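PDB 1U0M: putative polyketide synthase from Streptomyces coelicolor, which catalyses the iterative condensation of five malonyl-CoA units and the cyclisation of the resulting pentaketide to 1,3,6,8-tetrahydroxynaphthalene, a precursor of melanin. Local coordinates for residues 91-101 and 200-208; 275-286 and 292-303. All coordinates share one frame; numbering follows the deposited sequence.

Contact 1: 91-101 and 200-208; sequences VIQRALDDAEL and IAAAVVRGR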
loop_
_atom_site.group_PDB
_atom_site.type_symbol
_atom_site.label_atom_id
_atom_site.label_comp_id
_atom_site.label_asym_id
_atom_site.label_seq_id
_atom_site.Cartn_x
_atom_site.Cartn_y
_atom_site.Cartn_z
ATOM N N VAL A 91 -16.272 -9.751 -10.618
ATOM C CA VAL A 91 -15.117 -10.630 -10.544
ATOM C C VAL A 91 -14.897 -11.208 -9.159
ATOM O O VAL A 91 -14.604 -12.394 -9.022
ATOM C CB VAL A 91 -13.838 -9.908 -11.009
ATOM C CG1 VAL A 91 -12.659 -10.872 -10.989
ATOM C CG2 VAL A 91 -14.049 -9.354 -12.414
ATOM N N ILE A 92 -15.027 -10.375 -8.132
ATOM C CA ILE A 92 -14.851 -10.848 -6.764
ATOM C C ILE A 92 -15.841 -11.984 -6.522
ATOM O O ILE A 92 -15.490 -13.026 -5.970
ATOM C CB ILE A 92 -15.093 -9.710 -5.742
ATOM C CG1 ILE A 92 -13.875 -8.780 -5.709
ATOM C CG2 ILE A 92 -15.363 -10.288 -4.366
ATOM C CD1 ILE A 92 -14.041 -7.565 -4.825
ATOM N N GLN A 93 -17.078 -11.774 -6.959
ATOM C CA GLN A 93 -18.130 -12.771 -6.808
ATOM C C GLN A 93 -17.668 -14.151 -7.277
ATOM O O GLN A 93 -17.508 -15.077 -6.478
ATOM C CB GLN A 93 -19.355 -12.362 -7.617
ATOM C CG GLN A 93 -20.523 -13.278 -7.402
ATOM C CD GLN A 93 -21.045 -13.196 -5.982
ATOM O OE1 GLN A 93 -21.676 -12.206 -5.597
ATOM N NE2 GLN A 93 -20.771 -14.230 -5.187
ATOM N N ARG A 94 -17.466 -14.274 -8.584
ATOM C CA ARG A 94 -17.032 -15.520 -9.192
ATOM C C ARG A 94 -15.837 -16.137 -8.488
ATOM O O ARG A 94 -15.594 -17.335 -8.618
ATOM C CB ARG A 94 -16.694 -15.277 -10.661
ATOM C CG ARG A 94 -17.915 -15.019 -11.525
ATOM C CD ARG A 94 -17.620 -13.984 -12.573
ATOM N NE ARG A 94 -16.310 -14.201 -13.172
ATOM C CZ ARG A 94 -15.746 -13.365 -14.029
ATOM N NH1 ARG A 94 -16.386 -12.258 -14.385
ATOM N NH2 ARG A 94 -14.546 -13.632 -14.519
ATOM N N ALA A 95 -15.088 -15.321 -7.752
ATOM C CA ALA A 95 -13.922 -15.812 -7.027
ATOM C C ALA A 95 -14.347 -16.424 -5.698
ATOM O O ALA A 95 -13.654 -17.278 -5.152
ATOM C CB ALA A 95 -12.933 -14.675 -6.787
ATOM N N LEU A 96 -15.477 -15.965 -5.169
ATOM C CA LEU A 96 -16.004 -16.486 -3.914
ATOM C C LEU A 96 -16.699 -17.802 -4.239
ATOM O O LEU A 96 -16.487 -18.822 -3.576
ATOM C CB LEU A 96 -17.008 -15.507 -3.305
ATOM C CG LEU A 96 -16.428 -14.191 -2.788
ATOM C CD1 LEU A 96 -17.540 -13.272 -2.317
ATOM C CD2 LEU A 96 -15.461 -14.481 -1.658
ATOM N N ASP A 97 -17.523 -17.764 -5.280
ATOM C CA ASP A 97 -18.254 -18.936 -5.727
ATOM C C ASP A 97 -17.306 -20.114 -5.948
ATOM O O ASP A 97 -17.611 -21.241 -5.564
ATOM C CB ASP A 97 -19.019 -18.610 -7.012
ATOM C CG ASP A 97 -20.075 -17.531 -6.806
ATOM O OD1 ASP A 97 -20.307 -17.141 -5.643
ATOM O OD2 ASP A 97 -20.680 -17.079 -7.801
ATOM N N ASP A 98 -16.152 -19.854 -6.552
ATOM C CA ASP A 98 -15.169 -20.906 -6.808
ATOM C C ASP A 98 -14.532 -21.452 -5.532
ATOM O O ASP A 98 -14.410 -22.665 -5.359
ATOM C CB ASP A 98 -14.068 -20.394 -7.737
ATOM C CG ASP A 98 -14.499 -20.359 -9.184
ATOM O OD1 ASP A 98 -15.591 -19.822 -9.465
ATOM O OD2 ASP A 98 -13.740 -20.863 -10.041
ATOM N N ALA A 99 -14.108 -20.560 -4.645
ATOM C CA ALA A 99 -13.492 -20.990 -3.395
ATOM C C ALA A 99 -14.587 -21.455 -2.440
ATOM O O ALA A 99 -14.318 -22.050 -1.395
ATOM C CB ALA A 99 -12.702 -19.844 -2.780
ATOM N N GLU A 100 -15.830 -21.182 -2.821
ATOM C CA GLU A 100 -16.985 -21.557 -2.022
ATOM C C GLU A 100 -16.967 -20.863 -0.665
ATOM O O GLU A 100 -16.652 -21.466 0.363
ATOM C CB GLU A 100 -17.034 -23.080 -1.860
ATOM C CG GLU A 100 -17.082 -23.810 -3.201
ATOM C CD GLU A 100 -17.148 -25.318 -3.065
ATOM O OE1 GLU A 100 -16.347 -25.881 -2.289
ATOM O OE2 GLU A 100 -17.990 -25.939 -3.746
ATOM N N LEU A 101 -17.288 -19.571 -0.700
ATOM C CA LEU A 101 -17.362 -18.717 0.477
ATOM C C LEU A 101 -18.310 -17.593 0.134
ATOM O O LEU A 101 -18.629 -17.364 -1.031
ATOM C CB LEU A 101 -16.015 -18.075 0.819
ATOM C CG LEU A 101 -14.817 -18.866 1.327
ATOM C CD1 LEU A 101 -15.261 -19.746 2.470
ATOM C CD2 LEU A 101 -14.220 -19.673 0.202
ATOM N N ILE A 200 -8.664 -7.258 -14.622
ATOM C CA ILE A 200 -9.028 -7.365 -13.214
ATOM C C ILE A 200 -9.028 -8.828 -12.751
ATOM O O ILE A 200 -9.626 -9.690 -13.384
ATOM C CB ILE A 200 -10.427 -6.771 -12.960
ATOM C CG1 ILE A 200 -10.452 -5.307 -13.394
ATOM C CG2 ILE A 200 -10.789 -6.901 -11.474
ATOM C CD1 ILE A 200 -11.818 -4.686 -13.397
ATOM N N ALA A 201 -8.356 -9.097 -11.641
ATOM C CA ALA A 201 -8.296 -10.450 -11.107
ATOM C C ALA A 201 -8.637 -10.468 -9.626
ATOM O O ALA A 201 -8.302 -9.536 -8.888
ATOM C CB ALA A 201 -6.913 -11.035 -11.329
ATOM N N ALA A 202 -9.298 -11.544 -9.205
ATOM C CA ALA A 202 -9.711 -11.742 -7.816
ATOM C C ALA A 202 -9.608 -13.227 -7.501
ATOM O O ALA A 202 -10.171 -14.062 -8.210
ATOM C CB ALA A 202 -11.147 -11.265 -7.618
ATOM N N ALA A 203 -8.883 -13.555 -6.440
ATOM C CA ALA A 203 -8.706 -14.945 -6.055
ATOM C C ALA A 203 -8.762 -15.089 -4.551
ATOM O O ALA A 203 -8.284 -14.229 -3.814
ATOM C CB ALA A 203 -7.378 -15.463 -6.574
ATOM N N VAL A 204 -9.352 -16.184 -4.095
ATOM C CA VAL A 204 -9.460 -16.417 -2.672
ATOM C C VAL A 204 -8.392 -17.401 -2.240
ATOM O O VAL A 204 -7.975 -18.261 -3.014
ATOM C CB VAL A 204 -10.831 -16.984 -2.311
ATOM C CG1 VAL A 204 -10.988 -17.022 -0.799
ATOM C CG2 VAL A 204 -11.918 -16.142 -2.951
ATOM N N VAL A 205 -7.928 -17.250 -1.008
ATOM C CA VAL A 205 -6.931 -18.152 -0.468
ATOM C C VAL A 205 -7.439 -18.641 0.877
ATOM O O VAL A 205 -7.172 -18.037 1.917
ATOM C CB VAL A 205 -5.567 -17.467 -0.288
ATOM C CG1 VAL A 205 -4.942 -17.201 -1.647
ATOM C CG2 VAL A 205 -5.739 -16.174 0.479
ATOM N N ARG A 206 -8.199 -19.729 0.840
ATOM C CA ARG A 206 -8.754 -20.311 2.049
ATOM C C ARG A 206 -7.718 -21.238 2.669
ATOM O O ARG A 206 -7.188 -22.125 2.003
ATOM C CB ARG A 206 -10.039 -21.077 1.721
ATOM C CG ARG A 206 -9.839 -22.271 0.804
ATOM C CD ARG A 206 -11.153 -22.746 0.187
ATOM N NE ARG A 206 -11.439 -24.152 0.476
ATOM C CZ ARG A 206 -12.220 -24.930 -0.273
ATOM N NH1 ARG A 206 -12.800 -24.448 -1.365
ATOM N NH2 ARG A 206 -12.417 -26.196 0.067
ATOM N N GLY A 207 -7.411 -20.999 3.938
ATOM C CA GLY A 207 -6.444 -21.825 4.635
ATOM C C GLY A 207 -7.145 -23.060 5.152
ATOM O O GLY A 207 -6.526 -24.100 5.371
ATOM N N ARG A 208 -8.457 -22.934 5.333
ATOM C CA ARG A 208 -9.299 -24.016 5.826
ATOM C C ARG A 208 -9.014 -25.317 5.085
ATOM O O ARG A 208 -8.948 -26.389 5.690
ATOM C CB ARG A 208 -10.778 -23.638 5.661
ATOM C CG ARG A 208 -11.501 -24.338 4.512
ATOM C CD ARG A 208 -12.159 -23.346 3.573
ATOM N NE ARG A 208 -13.197 -23.969 2.758
ATOM C CZ ARG A 208 -13.879 -23.336 1.807
ATOM N NH1 ARG A 208 -13.624 -22.065 1.551
ATOM N NH2 ARG A 208 -14.823 -23.967 1.120
#

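Contact 2: 275-286 and 292-303; sequences YIVHAGGPRILD and LEVDPHAFRFSR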
loop_
_atom_site.group_PDB
_atom_site.type_symbol
_atom_site.label_atom_id
_atom_site.label_comp_id
_atom_site.label_asym_id
_atom_site.label_seq_id
_atom_site.Cartn_x
_atom_site.Cartn_y
_atom_site.Cartn_z
ATOM N N TYR A 275 4.843 -23.861 -13.216
ATOM C CA TYR A 275 5.519 -22.591 -13.462
ATOM C C TYR A 275 4.568 -21.477 -13.883
ATOM O O TYR A 275 4.156 -21.398 -15.041
ATOM C CB TYR A 275 6.609 -22.749 -14.520
ATOM C CG TYR A 275 7.924 -23.265 -13.981
ATOM C CD1 TYR A 275 8.103 -24.615 -13.679
ATOM C CD2 TYR A 275 8.993 -22.397 -13.770
ATOM C CE1 TYR A 275 9.323 -25.089 -13.181
ATOM C CE2 TYR A 275 10.212 -22.859 -13.270
ATOM C CZ TYR A 275 10.372 -24.205 -12.981
ATOM O OH TYR A 275 11.591 -24.653 -12.516
ATOM N N ILE A 276 4.226 -20.617 -12.929
ATOM C CA ILE A 276 3.336 -19.487 -13.175
ATOM C C ILE A 276 4.050 -18.212 -12.730
ATOM O O ILE A 276 3.820 -17.710 -11.628
ATOM C CB ILE A 276 2.016 -19.639 -12.382
ATOM C CG1 ILE A 276 1.306 -20.932 -12.793
ATOM C CG2 ILE A 276 1.114 -18.443 -12.631
ATOM C CD1 ILE A 276 0.899 -20.979 -14.249
ATOM N N VAL A 277 4.925 -17.699 -13.590
ATOM C CA VAL A 277 5.684 -16.498 -13.276
ATOM C C VAL A 277 5.323 -15.333 -14.189
ATOM O O VAL A 277 5.041 -15.526 -15.370
ATOM C CB VAL A 277 7.195 -16.751 -13.407
ATOM C CG1 VAL A 277 7.549 -18.078 -12.779
ATOM C CG2 VAL A 277 7.606 -16.720 -14.864
ATOM N N HIS A 278 5.338 -14.122 -13.636
ATOM C CA HIS A 278 5.022 -12.941 -14.420
ATOM C C HIS A 278 6.250 -12.123 -14.772
ATOM O O HIS A 278 6.999 -11.682 -13.901
ATOM C CB HIS A 278 4.026 -12.035 -13.693
ATOM C CG HIS A 278 3.912 -10.669 -14.299
ATOM N ND1 HIS A 278 3.768 -10.468 -15.656
ATOM C CD2 HIS A 278 3.951 -9.437 -13.741
ATOM C CE1 HIS A 278 3.727 -9.172 -15.905
ATOM N NE2 HIS A 278 3.836 -8.524 -14.761
ATOM N N ALA A 279 6.432 -11.925 -16.069
ATOM C CA ALA A 279 7.533 -11.140 -16.595
ATOM C C ALA A 279 6.943 -10.339 -17.755
ATOM O O ALA A 279 6.148 -10.864 -18.541
ATOM C CB ALA A 279 8.651 -12.059 -17.084
ATOM N N GLY A 280 7.316 -9.067 -17.846
ATOM C CA GLY A 280 6.802 -8.225 -18.909
ATOM C C GLY A 280 7.330 -8.603 -20.278
ATOM O O GLY A 280 8.521 -8.476 -20.549
ATOM N N GLY A 281 6.443 -9.067 -21.148
ATOM C CA GLY A 281 6.858 -9.449 -22.482
ATOM C C GLY A 281 7.655 -10.737 -22.474
ATOM O O GLY A 281 8.414 -10.986 -21.540
ATOM N N PRO A 282 7.509 -11.573 -23.514
ATOM C CA PRO A 282 8.219 -12.850 -23.623
ATOM C C PRO A 282 9.735 -12.720 -23.611
ATOM O O PRO A 282 10.443 -13.694 -23.352
ATOM C CB PRO A 282 7.697 -13.422 -24.939
ATOM C CG PRO A 282 7.433 -12.191 -25.749
ATOM C CD PRO A 282 6.740 -11.303 -24.741
ATOM N N ARG A 283 10.234 -11.522 -23.895
ATOM C CA ARG A 283 11.673 -11.312 -23.904
ATOM C C ARG A 283 12.212 -11.653 -22.523
ATOM O O ARG A 283 13.030 -12.560 -22.367
ATOM C CB ARG A 283 12.020 -9.856 -24.266
ATOM C CG ARG A 283 11.537 -8.784 -23.282
ATOM C CD ARG A 283 10.068 -8.425 -23.474
ATOM N NE ARG A 283 9.818 -7.795 -24.770
ATOM C CZ ARG A 283 10.383 -6.661 -25.177
ATOM N NH1 ARG A 283 11.236 -6.018 -24.390
ATOM N NH2 ARG A 283 10.096 -6.169 -26.376
ATOM N N ILE A 284 11.724 -10.930 -21.522
ATOM C CA ILE A 284 12.131 -11.125 -20.141
ATOM C C ILE A 284 11.756 -12.521 -19.653
ATOM O O ILE A 284 12.446 -13.103 -18.818
ATOM C CB ILE A 284 11.464 -10.073 -19.232
ATOM C CG1 ILE A 284 11.898 -8.671 -19.662
ATOM C CG2 ILE A 284 11.826 -10.325 -17.781
ATOM C CD1 ILE A 284 11.209 -7.557 -18.905
ATOM N N LEU A 285 10.666 -13.059 -20.185
ATOM C CA LEU A 285 10.211 -14.382 -19.786
ATOM C C LEU A 285 11.127 -15.469 -20.333
ATOM O O LEU A 285 11.306 -16.512 -19.705
ATOM C CB LEU A 285 8.782 -14.618 -20.274
ATOM C CG LEU A 285 8.027 -15.781 -19.626
ATOM C CD1 LEU A 285 7.838 -15.502 -18.146
ATOM C CD2 LEU A 285 6.679 -15.957 -20.303
ATOM N N ASP A 286 11.709 -15.223 -21.504
ATOM C CA ASP A 286 12.605 -16.190 -22.128
ATOM C C ASP A 286 13.997 -16.212 -21.518
ATOM O O ASP A 286 14.723 -17.199 -21.646
ATOM C CB ASP A 286 12.710 -15.936 -23.630
ATOM C CG ASP A 286 11.592 -16.596 -24.403
ATOM O OD1 ASP A 286 11.361 -17.803 -24.183
ATOM O OD2 ASP A 286 10.946 -15.919 -25.230
ATOM N N LEU A 292 17.582 -19.901 -15.725
ATOM C CA LEU A 292 17.078 -20.818 -14.706
ATOM C C LEU A 292 17.277 -22.228 -15.234
ATOM O O LEU A 292 17.740 -23.107 -14.513
ATOM C CB LEU A 292 15.585 -20.584 -14.414
ATOM C CG LEU A 292 15.150 -21.091 -13.039
ATOM C CD1 LEU A 292 15.506 -20.044 -11.998
ATOM C CD2 LEU A 292 13.668 -21.351 -13.011
ATOM N N GLU A 293 16.913 -22.435 -16.497
ATOM C CA GLU A 293 17.087 -23.725 -17.157
ATOM C C GLU A 293 15.949 -24.708 -16.980
ATOM O O GLU A 293 16.159 -25.871 -16.667
ATOM C CB GLU A 293 18.398 -24.377 -16.696
ATOM C CG GLU A 293 19.595 -23.433 -16.706
ATOM C CD GLU A 293 20.797 -24.003 -16.006
ATOM O OE1 GLU A 293 20.628 -24.655 -14.956
ATOM O OE2 GLU A 293 21.923 -23.785 -16.489
ATOM N N VAL A 294 14.739 -24.215 -17.186
ATOM C CA VAL A 294 13.566 -25.051 -17.112
ATOM C C VAL A 294 13.390 -25.419 -18.574
ATOM O O VAL A 294 14.148 -26.222 -19.134
ATOM C CB VAL A 294 12.347 -24.278 -16.564
ATOM C CG1 VAL A 294 11.067 -25.062 -16.792
ATOM C CG2 VAL A 294 12.541 -24.026 -15.102
ATOM N N ASP A 295 12.422 -24.788 -19.210
ATOM C CA ASP A 295 12.141 -25.035 -20.606
ATOM C C ASP A 295 11.317 -23.838 -21.028
ATOM O O ASP A 295 10.614 -23.234 -20.192
ATOM C CB ASP A 295 11.397 -26.388 -20.786
ATOM C CG ASP A 295 10.027 -26.431 -20.141
ATOM O OD1 ASP A 295 9.180 -25.612 -20.523
ATOM O OD2 ASP A 295 9.771 -27.289 -19.265
ATOM N N PRO A 296 11.429 -23.416 -22.296
ATOM C CA PRO A 296 10.604 -22.246 -22.666
ATOM C C PRO A 296 9.130 -22.500 -22.310
ATOM O O PRO A 296 8.534 -21.805 -21.490
ATOM C CB PRO A 296 10.806 -22.100 -24.172
ATOM C CG PRO A 296 11.764 -23.169 -24.581
ATOM C CD PRO A 296 12.141 -24.021 -23.434
ATOM N N HIS A 297 8.590 -23.539 -22.938
ATOM C CA HIS A 297 7.220 -24.027 -22.798
ATOM C C HIS A 297 6.678 -24.040 -21.371
ATOM O O HIS A 297 5.475 -24.159 -21.171
ATOM C CB HIS A 297 7.152 -25.451 -23.381
ATOM C CG HIS A 297 5.773 -26.034 -23.427
ATOM N ND1 HIS A 297 4.786 -25.543 -24.258
ATOM C CD2 HIS A 297 5.222 -27.080 -22.761
ATOM C CE1 HIS A 297 3.691 -26.266 -24.105
ATOM N NE2 HIS A 297 3.928 -27.205 -23.205
ATOM N N ALA A 298 7.563 -23.911 -20.389
ATOM C CA ALA A 298 7.155 -23.930 -18.991
ATOM C C ALA A 298 6.217 -22.781 -18.659
ATOM O O ALA A 298 5.210 -22.967 -17.972
ATOM C CB ALA A 298 8.382 -23.880 -18.088
ATOM N N PHE A 299 6.557 -21.594 -19.149
ATOM C CA PHE A 299 5.749 -20.405 -18.904
ATOM C C PHE A 299 4.749 -20.240 -20.034
ATOM O O PHE A 299 4.637 -19.168 -20.625
ATOM C CB PHE A 299 6.638 -19.166 -18.822
ATOM C CG PHE A 299 7.959 -19.421 -18.175
ATOM C CD1 PHE A 299 9.045 -19.844 -18.932
ATOM C CD2 PHE A 299 8.108 -19.290 -16.802
ATOM C CE1 PHE A 299 10.263 -20.136 -18.330
ATOM C CE2 PHE A 299 9.320 -19.580 -16.189
ATOM C CZ PHE A 299 10.400 -20.004 -16.955
ATOM N N ARG A 300 4.036 -21.320 -20.331
ATOM C CA ARG A 300 3.037 -21.322 -21.388
ATOM C C ARG A 300 1.824 -20.493 -20.988
ATOM O O ARG A 300 1.223 -19.813 -21.823
ATOM C CB ARG A 300 2.601 -22.762 -21.688
ATOM C CG ARG A 300 1.427 -22.865 -22.653
ATOM C CD ARG A 300 1.105 -24.309 -23.052
ATOM N NE ARG A 300 0.571 -25.122 -21.959
ATOM C CZ ARG A 300 1.307 -25.696 -21.011
ATOM N NH1 ARG A 300 2.626 -25.553 -21.011
ATOM N NH2 ARG A 300 0.721 -26.421 -20.065
ATOM N N PHE A 301 1.474 -20.558 -19.707
ATOM C CA PHE A 301 0.319 -19.840 -19.173
ATOM C C PHE A 301 0.568 -18.342 -19.054
ATOM O O PHE A 301 -0.306 -17.534 -19.359
ATOM C CB PHE A 301 -0.056 -20.431 -17.813
ATOM C CG PHE A 301 -0.458 -21.875 -17.883
ATOM C CD1 PHE A 301 -1.744 -22.234 -18.280
ATOM C CD2 PHE A 301 0.463 -22.880 -17.608
ATOM C CE1 PHE A 301 -2.105 -23.570 -18.408
ATOM C CE2 PHE A 301 0.111 -24.220 -17.732
ATOM C CZ PHE A 301 -1.177 -24.563 -18.133
ATOM N N SER A 302 1.764 -17.978 -18.614
ATOM C CA SER A 302 2.119 -16.575 -18.480
ATOM C C SER A 302 2.097 -15.956 -19.869
ATOM O O SER A 302 1.415 -14.957 -20.113
ATOM C CB SER A 302 3.522 -16.441 -17.887
ATOM O OG SER A 302 3.675 -17.268 -16.746
ATOM N N ARG A 303 2.842 -16.571 -20.782
ATOM C CA ARG A 303 2.927 -16.087 -22.148
ATOM C C ARG A 303 1.550 -16.007 -22.804
ATOM O O ARG A 303 1.332 -15.191 -23.698
ATOM C CB ARG A 303 3.861 -16.984 -22.969
ATOM C CG ARG A 303 4.323 -16.343 -24.271
ATOM C CD ARG A 303 5.478 -17.095 -24.939
ATOM N NE ARG A 303 6.698 -17.105 -24.130
ATOM C CZ ARG A 303 6.955 -17.987 -23.168
ATOM N NH1 ARG A 303 6.078 -18.944 -22.891
ATOM N NH2 ARG A 303 8.087 -17.907 -22.476
#

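Contact 1: 91-101 and 200-208
Val91 meets the strand with both of its branches. CG1, set anti to the backbone N (chi1 -177°), reaches Ala202 CB at 3.7 Å, while CG2 turns to Ile200. The small Ala202 leaves room for the backbone of Ile92, whose CA is 3.8 Å from Ala202 CB. Alanine suits position 95, where helix and strand come close: its CB lies 3.9 Å from Ala202 CB, consistent with axes of 91-99 and 200-206 only 7.1 Å apart. Leu96 points its CB away from the strand, yet CD2 comes back to touch Val204 CG2 at 4.1 Å, the two side chains crossing at about a right angle. Ala99 then packs tightly on the branched Val204, CB to CB 3.4 Å. Glu100, with positive phi, is the C' residue of a Schellman motif in which Leu101 N bonds to Leu96 O. Past this helix end stand two arginines; Arg208 NH2 makes a weak hydrogen bond to Glu100 O (3.2 Å), and Arg206, held chiefly by Gly209 O, has a long salt bridge from NH1 to Glu100 OE1 (3.9 Å). Helix and strand run in the same general direction, their axes 27° apart, with alanines and valines at the interface, as expected where an outer helical layer packs on the beta layer beneath it in the alpha-beta-alpha-beta-alpha thiolase fold.

Contact 2: 275-286 and 292-303
Tyr275 and Phe299 form an offset edge-to-face pair, the edge of the tyrosine directed at the phenylalanine face with ring planes 87° apart and centroids separated by 5.7 Å. Val294 CG1 makes a CH-pi contact over one face of the tyrosine, though the exact placing of this valine is doubtful, and Leu292 CD2 lies at the ring's edge. Tyrosine suits this place because its flat ring is buried among apolar groups while its hydroxyl hydrogen-bonds to the backbone O of Ser270. In Leu285, CG opposite the backbone N (chi1 -164°) carries the branches in between Phe299 and Arg303, CD2 reaching Phe299 CB at 3.5 Å. Ile276 CD1 rests on Phe301 CB at 3.7 Å.

A hydrogen bond ties helix to strand: Ser302 OG donates to Val277 O at 2.6 Å, tilted 26° from the carbonyl plane. A small hydroxyl is apt here, since it can reach a strand carbonyl from the helix. Charge plays a lesser part. Arg303 lays one guanidinium face over Leu285 CD2; its buried NH2 has no hydrogen-bond partner in the model, just a long salt bridge to Asp286 OD1 (3.7 Å). Together these contacts pack strand 276-278, outermost of the sheet within this chain, and the helix after it against the connection 292-299 and the first turn of helix 300-308, within the C-terminal half of the chalcone synthase-type thiolase fold.

In the fold
Contact 1 comes first along the chain, in the N-terminal chalcone synthase domain; contact 2 follows in the C-terminal one. Their centres lie about 25 Å apart, and their nearest atoms about 11 Å, without touching. Both reach the same mixed sheet: strand 198-206 of contact 1 runs in its interior, whereas strand 276-278 of contact 2 is outermost within this chain. Helix 315-326 touches both strands, meeting Ala201 on one and Ile276 on the other. Contact 1 packs the outside of the N-terminal half, remote from the active site. Contact 2 lies beside the strand carrying His278, which touches Asn311 and Cys146, the probable active-site cysteine, consistent with the Cys-His-Asn triad of chalcone synthase-like enzymes.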